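Side-chain contacts in translation initiation factor eIF2 assembly protein (Schizosaccharomyces pombe, PDB 4ZGP), which acts as an ATP-dependent chaperone that binds the gamma subunit of eIF2 and lets it assemble with the alpha and beta subunits: residues S119-A124 with G131-T136; K201-F206 with F243-Y248. One frame throughout, in Å; residues are numbered along the deposited sequence. Where two conformers were deposited one is given.

Interaction 1 (S119-A124 with G131-T136). With ADP (adenosine-5'-diphosphate), chain C.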
loop_
_atom_site.group_PDB
_atom_site.type_symbol
_atom_site.label_atom_id
_atom_site.label_comp_id
_atom_site.label_asym_id
_atom_site.label_seq_id
_atom_site.Cartn_x
_atom_site.Cartn_y
_atom_site.Cartn_z
ATOM N N SER A 119 -0.737 1.136 5.517
ATOM C CA SER A 119 -2.088 0.913 5.001
ATOM C C SER A 119 -2.792 2.177 4.489
ATOM O O SER A 119 -2.855 3.191 5.174
ATOM C CB SER A 119 -2.951 0.262 6.086
ATOM O OG SER A 119 -2.304 -0.872 6.635
ATOM N N THR A 120 -3.298 2.083 3.272
ATOM C CA THR A 120 -4.139 3.120 2.663
ATOM C C THR A 120 -5.569 2.916 3.163
ATOM O O THR A 120 -6.041 1.783 3.198
ATOM C CB THR A 120 -4.049 3.042 1.110
ATOM O OG1 THR A 120 -2.669 3.146 0.712
ATOM C CG2 THR A 120 -4.850 4.136 0.424
ATOM N N PRO A 121 -6.254 4.008 3.564
ATOM C CA PRO A 121 -7.600 3.925 4.148
ATOM C C PRO A 121 -8.673 3.667 3.094
ATOM O O PRO A 121 -9.663 4.395 2.967
ATOM C CB PRO A 121 -7.770 5.301 4.818
ATOM C CG PRO A 121 -6.941 6.222 4.002
ATOM C CD PRO A 121 -5.729 5.386 3.603
ATOM N N LYS A 122 -8.471 2.607 2.329
ATOM C CA LYS A 122 -9.371 2.257 1.238
ATOM C C LYS A 122 -10.724 1.817 1.795
ATOM O O LYS A 122 -11.735 1.811 1.093
ATOM C CB LYS A 122 -8.768 1.149 0.374
ATOM C CG LYS A 122 -8.338 -0.068 1.171
ATOM C CD LYS A 122 -7.959 -1.247 0.279
ATOM C CE LYS A 122 -7.377 -2.404 1.093
ATOM N NZ LYS A 122 -5.979 -2.145 1.571
ATOM N N ASP A 123 -10.731 1.454 3.068
ATOM C CA ASP A 123 -11.933 0.905 3.697
ATOM C C ASP A 123 -12.848 1.996 4.198
ATOM O O ASP A 123 -13.939 1.722 4.700
ATOM C CB ASP A 123 -11.556 0.010 4.866
ATOM C CG ASP A 123 -10.870 0.787 5.981
ATOM O OD1 ASP A 123 -9.780 1.362 5.732
ATOM O OD2 ASP A 123 -11.431 0.845 7.092
ATOM N N ALA A 124 -12.397 3.235 4.082
ATOM C CA ALA A 124 -13.049 4.326 4.785
ATOM C C ALA A 124 -13.752 5.276 3.832
ATOM O O ALA A 124 -14.028 6.428 4.184
ATOM C CB ALA A 124 -12.030 5.084 5.639
ATOM N N GLY A 131 -17.185 9.932 -1.855
ATOM C CA GLY A 131 -16.951 8.527 -2.160
ATOM C C GLY A 131 -15.585 8.211 -2.754
ATOM O O GLY A 131 -15.409 7.201 -3.430
ATOM N N SER A 132 -14.604 9.061 -2.482
ATOM C CA SER A 132 -13.294 8.939 -3.109
ATOM C C SER A 132 -12.179 9.044 -2.067
ATOM O O SER A 132 -12.384 9.599 -0.997
ATOM C CB SER A 132 -13.131 10.022 -4.183
ATOM O OG SER A 132 -11.829 10.033 -4.729
ATOM N N LEU A 133 -11.002 8.517 -2.395
ATOM C CA LEU A 133 -9.840 8.667 -1.540
ATOM C C LEU A 133 -9.198 10.038 -1.736
ATOM O O LEU A 133 -8.333 10.442 -0.961
ATOM C CB LEU A 133 -8.801 7.573 -1.828
ATOM C CG LEU A 133 -9.066 6.183 -1.252
ATOM C CD1 LEU A 133 -7.987 5.234 -1.725
ATOM C CD2 LEU A 133 -9.065 6.264 0.242
ATOM N N LYS A 134 -9.619 10.729 -2.786
ATOM C CA LYS A 134 -9.079 12.043 -3.114
ATOM C C LYS A 134 -9.307 13.053 -1.989
ATOM O O LYS A 134 -10.427 13.255 -1.551
ATOM C CB LYS A 134 -9.708 12.546 -4.404
ATOM C CG LYS A 134 -9.158 13.863 -4.934
ATOM C CD LYS A 134 -9.931 14.255 -6.193
ATOM C CE LYS A 134 -9.299 15.423 -6.926
ATOM N NZ LYS A 134 -10.116 15.785 -8.142
ATOM N N CYS A 135 -8.231 13.676 -1.517
ATOM C CA CYS A 135 -8.329 14.669 -0.449
ATOM C C CYS A 135 -7.679 15.941 -0.946
ATOM O O CYS A 135 -6.589 15.890 -1.526
ATOM C CB CYS A 135 -7.642 14.204 0.835
ATOM S SG CYS A 135 -8.345 12.720 1.566
ATOM N N THR A 136 -8.332 17.079 -0.715
ATOM C CA THR A 136 -7.789 18.359 -1.173
ATOM C C THR A 136 -7.453 19.302 -0.023
ATOM O O THR A 136 -6.854 20.355 -0.232
ATOM C CB THR A 136 -8.774 19.075 -2.117
ATOM O OG1 THR A 136 -10.044 19.228 -1.455
ATOM C CG2 THR A 136 -8.965 18.265 -3.382
HETATM P PB ADP C . -3.030 -1.066 -0.155
HETATM O O1B ADP C . -1.760 -1.717 -0.682
HETATM O O2B ADP C . -3.041 -0.871 1.350
HETATM O O3B ADP C . -4.260 -1.676 -0.794
HETATM P PA ADP C . -2.548 1.045 -2.082
HETATM O O1A ADP C . -2.016 -0.110 -2.894
HETATM O O2A ADP C . -1.740 2.306 -1.825
HETATM O O3A ADP C . -3.009 0.488 -0.635
HETATM O "O5'" ADP C . -3.924 1.492 -2.777
HETATM C "C5'" ADP C . -5.205 1.137 -2.255
HETATM C "C4'" ADP C . -6.189 1.530 -3.342
HETATM O "O4'" ADP C . -6.337 2.951 -3.353
HETATM C "C3'" ADP C . -5.652 1.142 -4.711
HETATM O "O3'" ADP C . -6.254 -0.070 -5.177
HETATM C "C2'" ADP C . -5.987 2.311 -5.614
HETATM O "O2'" ADP C . -7.156 2.041 -6.393
HETATM C "C1'" ADP C . -6.272 3.472 -4.685
HETATM N N9 ADP C . -5.127 4.411 -4.780
HETATM C C8 ADP C . -3.925 4.236 -4.190
HETATM N N7 ADP C . -3.091 5.274 -4.473
HETATM C C5 ADP C . -3.768 6.138 -5.263
HETATM C C6 ADP C . -3.476 7.439 -5.909
HETATM N N6 ADP C . -2.254 8.009 -5.747
HETATM N N1 ADP C . -4.457 8.020 -6.650
HETATM C C2 ADP C . -5.666 7.433 -6.783
HETATM N N3 ADP C . -6.002 6.252 -6.223
HETATM C C4 ADP C . -5.110 5.567 -5.460
#
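Part of the wall of the ADP pocket, beside the ribose and phosphates, is formed by T120, K122 and L133, which come from two parts of one loop. L133 carries the contact between them. Its CD1 meets T120 CG2 at 4.0 Å and reaches the ribose, 3.3 Å from O4' of ADP. The other branch, CD2, lies 3.4 Å from the carbonyl O of P121 and near the proline ring. T120 turns OG1 beside its backbone N (chi1 -56°), which leaves CG2 anti to that N and facing L133. OG1 lies 2.8 Å from O2A of ADP, with O3A of ADP close by as a second possible acceptor. Replacing T120 with alanine would probably leave the alpha-phosphate oxygens without this hydroxyl and open a gap beside L133 CD1. K122 runs extended and bends only at its last torsion, chi4 -74°; its NZ bonds O3B of the beta phosphate at 3.0 Å. P121 centres an inverse gamma turn, closed by K122 N to T120 O at 2.7 Å. T120 and L133 rest on V113 of strand 112-115. L144 of helix 138-146 touches both P121 and L133, and V151 of helix 149-157 touches P121.

Interaction 2 (K201-F206 with F243-Y248); sequences KRLIAF and FVFDVY
K201 and F243 are brought together by a bend in the lysine chain at chi2 (-53°) and by a phenylalanine chi1 of 59°, which sets CG between the backbone N and the carbonyl carbon. The CB of K201 starts away from strand 243-250, but the bend turns the amino end back. K201 has two conformers, so this contact is tentative. In the one given, NZ comes to 3.9 Å from F243 CE1, approaching the ring obliquely. The two side chains cross at about a right angle. In this conformer NZ is hydrogen-bonded to the carbonyl oxygens of D240 and F238, in the chain just before the strand. The F238 ring also meets that of F243. The second touch is apolar and looser: L203 CD1 lies 4.5 Å from F245 CE1. No hydrogen bond joins the two segments. Their strands are not neighbours in the sheet: strand 193-199 runs between them, and F245 packs on its C196 and V198. L232 of helix 221-233 touches both L203 and F243. Strand 243-250 also carries D246 of the ATP site, salt-bridged to R195 and R209. This is contact across an intervening strand, on the helix-covered face of the mixed sheet that bears part of the ATP site in this ATP-grasp protein.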
loop_
_atom_site.group_PDB
_atom_site.type_symbol
_atom_site.label_atom_id
_atom_site.label_comp_id
_atom_site.label_asym_id
_atom_site.label_seq_id
_atom_site.Cartn_x
_atom_site.Cartn_y
_atom_site.Cartn_z
ATOM N N LYS A 201 12.643 -14.256 -4.690
ATOM C CA LYS A 201 12.946 -13.272 -5.725
ATOM C C LYS A 201 12.376 -13.611 -7.098
ATOM O O LYS A 201 12.770 -13.023 -8.110
ATOM C CB LYS A 201 14.461 -13.067 -5.833
ATOM C CG LYS A 201 15.078 -12.421 -4.606
ATOM C CD LYS A 201 14.352 -11.127 -4.250
ATOM C CE LYS A 201 15.203 -10.213 -3.367
ATOM N NZ LYS A 201 14.423 -9.020 -2.923
ATOM N N ARG A 202 11.429 -14.540 -7.146
ATOM C CA ARG A 202 10.808 -14.839 -8.418
ATOM C C ARG A 202 9.295 -14.531 -8.375
ATOM O O ARG A 202 8.652 -14.675 -7.347
ATOM C CB ARG A 202 11.063 -16.304 -8.787
ATOM C CG ARG A 202 12.554 -16.579 -9.053
ATOM C CD ARG A 202 12.872 -18.067 -9.141
ATOM N NE ARG A 202 12.022 -18.751 -10.111
ATOM C CZ ARG A 202 12.237 -18.749 -11.423
ATOM N NH1 ARG A 202 13.280 -18.099 -11.927
ATOM N NH2 ARG A 202 11.406 -19.396 -12.227
ATOM N N LEU A 203 8.759 -14.107 -9.507
ATOM C CA LEU A 203 7.330 -13.848 -9.623
ATOM C C LEU A 203 6.568 -15.160 -9.802
ATOM O O LEU A 203 6.633 -15.759 -10.875
ATOM C CB LEU A 203 7.067 -12.934 -10.805
ATOM C CG LEU A 203 5.614 -12.548 -11.082
ATOM C CD1 LEU A 203 5.138 -11.555 -10.040
ATOM C CD2 LEU A 203 5.496 -11.945 -12.484
ATOM N N ILE A 204 5.860 -15.578 -8.768
ATOM C CA ILE A 204 5.171 -16.863 -8.807
ATOM C C ILE A 204 3.709 -16.724 -9.225
ATOM O O ILE A 204 3.097 -17.690 -9.695
ATOM C CB ILE A 204 5.245 -17.573 -7.461
ATOM C CG1 ILE A 204 4.626 -16.716 -6.348
ATOM C CG2 ILE A 204 6.697 -17.920 -7.134
ATOM C CD1 ILE A 204 4.390 -17.441 -5.045
ATOM N N ALA A 205 3.154 -15.524 -9.067
ATOM C CA ALA A 205 1.727 -15.304 -9.315
ATOM C C ALA A 205 1.394 -13.826 -9.343
ATOM O O ALA A 205 2.040 -13.043 -8.660
ATOM C CB ALA A 205 0.882 -15.974 -8.243
ATOM N N PHE A 206 0.364 -13.464 -10.104
ATOM C CA PHE A 206 -0.248 -12.142 -9.945
ATOM C C PHE A 206 -1.696 -12.188 -10.375
ATOM O O PHE A 206 -2.107 -13.069 -11.145
ATOM C CB PHE A 206 0.521 -11.041 -10.713
ATOM C CG PHE A 206 0.392 -11.075 -12.221
ATOM C CD1 PHE A 206 -0.639 -10.397 -12.878
ATOM C CD2 PHE A 206 1.353 -11.704 -12.990
ATOM C CE1 PHE A 206 -0.734 -10.392 -14.255
ATOM C CE2 PHE A 206 1.271 -11.696 -14.394
ATOM C CZ PHE A 206 0.230 -11.038 -15.023
ATOM N N PHE A 243 7.851 -11.177 -0.971
ATOM C CA PHE A 243 7.047 -9.989 -0.690
ATOM C C PHE A 243 5.925 -9.889 -1.717
ATOM O O PHE A 243 5.835 -10.707 -2.631
ATOM C CB PHE A 243 7.932 -8.710 -0.686
ATOM C CG PHE A 243 8.664 -8.439 -1.991
ATOM C CD1 PHE A 243 9.886 -9.037 -2.263
ATOM C CD2 PHE A 243 8.131 -7.559 -2.943
ATOM C CE1 PHE A 243 10.579 -8.767 -3.450
ATOM C CE2 PHE A 243 8.814 -7.289 -4.140
ATOM C CZ PHE A 243 10.038 -7.888 -4.391
ATOM N N VAL A 244 5.060 -8.891 -1.551
ATOM C CA VAL A 244 3.925 -8.710 -2.450
ATOM C C VAL A 244 3.943 -7.270 -2.932
ATOM O O VAL A 244 4.020 -6.387 -2.103
ATOM C CB VAL A 244 2.613 -8.999 -1.730
ATOM C CG1 VAL A 244 1.428 -8.837 -2.678
ATOM C CG2 VAL A 244 2.644 -10.438 -1.089
ATOM N N PHE A 245 3.888 -7.031 -4.238
ATOM C CA PHE A 245 3.891 -5.633 -4.690
ATOM C C PHE A 245 2.674 -5.355 -5.549
ATOM O O PHE A 245 2.203 -6.236 -6.259
ATOM C CB PHE A 245 5.222 -5.262 -5.402
ATOM C CG PHE A 245 5.492 -5.946 -6.728
ATOM C CD1 PHE A 245 6.083 -7.192 -6.784
ATOM C CD2 PHE A 245 5.278 -5.279 -7.922
ATOM C CE1 PHE A 245 6.385 -7.783 -8.016
ATOM C CE2 PHE A 245 5.577 -5.861 -9.155
ATOM C CZ PHE A 245 6.119 -7.111 -9.207
ATOM N N ASP A 246 2.113 -4.144 -5.416
ATOM C CA ASP A 246 0.946 -3.758 -6.207
ATOM C C ASP A 246 1.425 -2.875 -7.338
ATOM O O ASP A 246 2.338 -2.070 -7.157
ATOM C CB ASP A 246 -0.107 -3.018 -5.365
ATOM C CG ASP A 246 -0.768 -3.921 -4.331
ATOM O OD1 ASP A 246 -0.735 -5.158 -4.501
ATOM O OD2 ASP A 246 -1.307 -3.400 -3.346
ATOM N N VAL A 247 0.844 -3.052 -8.519
ATOM C CA VAL A 247 1.270 -2.283 -9.683
ATOM C C VAL A 247 0.082 -1.717 -10.430
ATOM O O VAL A 247 -0.970 -2.324 -10.466
ATOM C CB VAL A 247 2.085 -3.127 -10.656
ATOM C CG1 VAL A 247 3.357 -3.490 -10.030
ATOM C CG2 VAL A 247 1.312 -4.375 -11.071
ATOM N N TYR A 248 0.276 -0.533 -10.997
ATOM C CA TYR A 248 -0.721 0.082 -11.851
ATOM C C TYR A 248 -0.114 0.178 -13.247
ATOM O O TYR A 248 0.962 0.742 -13.426
ATOM C CB TYR A 248 -1.115 1.463 -11.334
ATOM C CG TYR A 248 -2.093 2.164 -12.258
ATOM C CD1 TYR A 248 -3.296 1.569 -12.601
ATOM C CD2 TYR A 248 -1.815 3.435 -12.759
ATOM C CE1 TYR A 248 -4.206 2.216 -13.456
ATOM C CE2 TYR A 248 -2.727 4.098 -13.602
ATOM C CZ TYR A 248 -3.913 3.480 -13.946
ATOM O OH TYR A 248 -4.814 4.124 -14.787
#

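From the N terminus, interaction 1 comes first. It closes a short loop within the connection between strand 112-115 and helix 138-146, with six residues between its segments. Interaction 2 opens later, on strand 202-208, and closes on strand 243-250, after helices 216-219 and 221-233, with 36 residues between its segments. The two are in series and neither encloses nor crosses the other. The centres of interaction 1 and interaction 2 are about 23 Å apart, on opposite sides of the chain's centre. Their nearest atoms are about 7 Å apart. The nucleotide relates them: interaction 1 supplies T120, K122 and L133 from the three-stranded-sheet side, while segment 243-248 supplies D246 from the five-stranded sheet.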